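PDB 5JLD: arginyl-tRNA synthetase, putative from Plasmodium falciparum, which probably catalyses the ATP-dependent attachment of L-arginine to its cognate tRNA, releasing AMP and diphosphate, as a class I aminoacyl-tRNA synthetase. Local coordinates for residues L135-S140 / Y333-Q338. Sequence-based numbering, arbitrary orientation.
Sequences LVDFSS and YYRLTQ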
# COMPACT_ATOMS: atom_id res chain seq x y z
N LEU A 135 -6.81 6.10 -8.67
CA LEU A 135 -5.72 7.06 -8.68
C LEU A 135 -5.07 7.13 -7.31
O LEU A 135 -5.77 7.28 -6.32
CB LEU A 135 -6.21 8.46 -9.11
CG LEU A 135 -5.14 9.54 -9.26
CD1 LEU A 135 -5.53 10.55 -10.36
CD2 LEU A 135 -4.88 10.27 -7.94
N VAL A 136 -3.74 7.06 -7.28
CA VAL A 136 -2.99 7.19 -6.04
C VAL A 136 -2.11 8.45 -6.10
O VAL A 136 -1.26 8.61 -6.97
CB VAL A 136 -2.12 5.93 -5.76
CG1 VAL A 136 -1.38 6.06 -4.41
CG2 VAL A 136 -2.98 4.65 -5.79
N ASP A 137 -2.36 9.35 -5.15
CA ASP A 137 -1.67 10.63 -5.04
C ASP A 137 -0.61 10.51 -3.96
O ASP A 137 -0.95 10.40 -2.79
CB ASP A 137 -2.69 11.73 -4.71
CG ASP A 137 -2.09 13.13 -4.67
OD1 ASP A 137 -0.94 13.32 -4.22
OD2 ASP A 137 -2.80 14.06 -5.10
N PHE A 138 0.66 10.52 -4.35
CA PHE A 138 1.73 10.30 -3.38
C PHE A 138 3.04 10.98 -3.76
O PHE A 138 3.19 11.53 -4.86
CB PHE A 138 1.94 8.78 -3.14
CG PHE A 138 2.44 8.00 -4.34
CD1 PHE A 138 1.67 7.89 -5.50
CD2 PHE A 138 3.64 7.30 -4.28
CE1 PHE A 138 2.12 7.13 -6.60
CE2 PHE A 138 4.10 6.54 -5.36
CZ PHE A 138 3.34 6.45 -6.53
N SER A 139 3.96 10.93 -2.79
CA SER A 139 5.29 11.55 -2.80
C SER A 139 5.20 13.06 -2.56
O SER A 139 5.57 13.53 -1.49
CB SER A 139 6.03 11.25 -4.10
OG SER A 139 7.40 11.53 -3.94
N SER A 140 4.75 13.80 -3.55
CA SER A 140 4.50 15.25 -3.40
C SER A 140 5.72 16.14 -3.03
O SER A 140 5.65 16.95 -2.10
CB SER A 140 3.41 15.46 -2.34
OG SER A 140 2.29 14.65 -2.62
N TYR A 333 -11.93 17.50 -8.52
CA TYR A 333 -12.84 17.76 -9.65
C TYR A 333 -12.34 17.11 -10.95
O TYR A 333 -13.09 16.42 -11.67
CB TYR A 333 -13.02 19.27 -9.89
CG TYR A 333 -13.56 19.58 -11.28
CD1 TYR A 333 -14.92 19.53 -11.54
CD2 TYR A 333 -12.70 19.88 -12.33
CE1 TYR A 333 -15.41 19.79 -12.82
CE2 TYR A 333 -13.18 20.14 -13.60
CZ TYR A 333 -14.54 20.10 -13.83
OH TYR A 333 -15.01 20.37 -15.09
N TYR A 334 -11.07 17.33 -11.24
CA TYR A 334 -10.44 16.82 -12.45
C TYR A 334 -10.41 15.29 -12.45
O TYR A 334 -10.77 14.67 -13.43
CB TYR A 334 -9.02 17.39 -12.61
CG TYR A 334 -8.25 16.81 -13.79
CD1 TYR A 334 -8.40 17.32 -15.07
CD2 TYR A 334 -7.37 15.74 -13.60
CE1 TYR A 334 -7.68 16.78 -16.16
CE2 TYR A 334 -6.65 15.21 -14.66
CZ TYR A 334 -6.82 15.72 -15.94
OH TYR A 334 -6.10 15.16 -16.96
N ARG A 335 -9.98 14.71 -11.34
CA ARG A 335 -9.86 13.25 -11.24
C ARG A 335 -11.22 12.58 -11.40
O ARG A 335 -11.34 11.55 -12.05
CB ARG A 335 -9.19 12.87 -9.92
CG ARG A 335 -7.75 13.39 -9.87
CD ARG A 335 -7.15 13.45 -8.47
NE ARG A 335 -5.74 13.80 -8.58
CZ ARG A 335 -4.89 13.94 -7.57
NH1 ARG A 335 -5.26 13.74 -6.30
NH2 ARG A 335 -3.63 14.26 -7.83
N LEU A 336 -12.25 13.21 -10.84
CA LEU A 336 -13.58 12.60 -10.87
C LEU A 336 -14.29 12.76 -12.23
O LEU A 336 -14.91 11.81 -12.73
CB LEU A 336 -14.45 13.19 -9.76
CG LEU A 336 -14.08 12.72 -8.35
CD1 LEU A 336 -14.86 13.50 -7.33
CD2 LEU A 336 -14.35 11.23 -8.20
N THR A 337 -14.20 13.96 -12.81
CA THR A 337 -14.95 14.24 -14.04
C THR A 337 -14.15 13.93 -15.31
O THR A 337 -14.73 13.54 -16.32
CB THR A 337 -15.41 15.73 -14.10
OG1 THR A 337 -14.28 16.59 -14.21
CG2 THR A 337 -16.21 16.10 -12.84
N GLN A 338 -12.83 14.09 -15.28
CA GLN A 338 -12.05 13.94 -16.51
C GLN A 338 -11.33 12.60 -16.57
O GLN A 338 -11.16 12.05 -17.65
CB GLN A 338 -11.04 15.11 -16.66
CG GLN A 338 -11.67 16.49 -16.43
CD GLN A 338 -12.87 16.79 -17.33
OE1 GLN A 338 -12.82 16.63 -18.56
NE2 GLN A 338 -13.96 17.25 -16.72
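One carboxylate oxygen, OD2 of D137, accepts hydrogen bonds from both terminal nitrogens of R335, and this forked salt bridge shows how a buried arginine can tie a helix to a neighbouring strand. NH1 of R335 lies 2.8 Å from OD2 of D137, and NH2 of R335 reaches the same atom at 2.9 Å. The grip is end-on: OD2 sits almost in the guanidinium plane, between the two N-H groups, so neither bond is straight; the angle at hydrogen for NH1 is 146°, and that for NH2 is slightly smaller. On the acid the approaches differ, since NH1 uses the anti lone pair of OD2 whereas NH2 arrives from above the carboxylate plane. The two flat groups are steeply turned, 73° apart, unlike the near-coplanar pairing in which two nitrogens meet two oxygens.

The arginine chain is also packed against hydrocarbon. R335 leaves the helix with an extended chain from CG to NE and passes across L135 at about a right angle. Methyl CD1 of L135 rests on the aliphatic part, 3.6 Å from CG of R335, while CD2 of L135 lies over the centre of the guanidinium face, 3.7 Å from CZ of R335. L135 and D137 both have CG anti to the backbone N (chi1 -176° in each), and as alternate residues of a strand they present methyls and carboxylate on the same side. V175 and Y346, from the flanking strands, also touch R335. The contact thus packs helix 326-337 on a face of the parallel sheet in which strand 133-137 runs between 171-176 and 343-349, an arrangement characteristic of the Rossmann-like catalytic domain of class I synthetases.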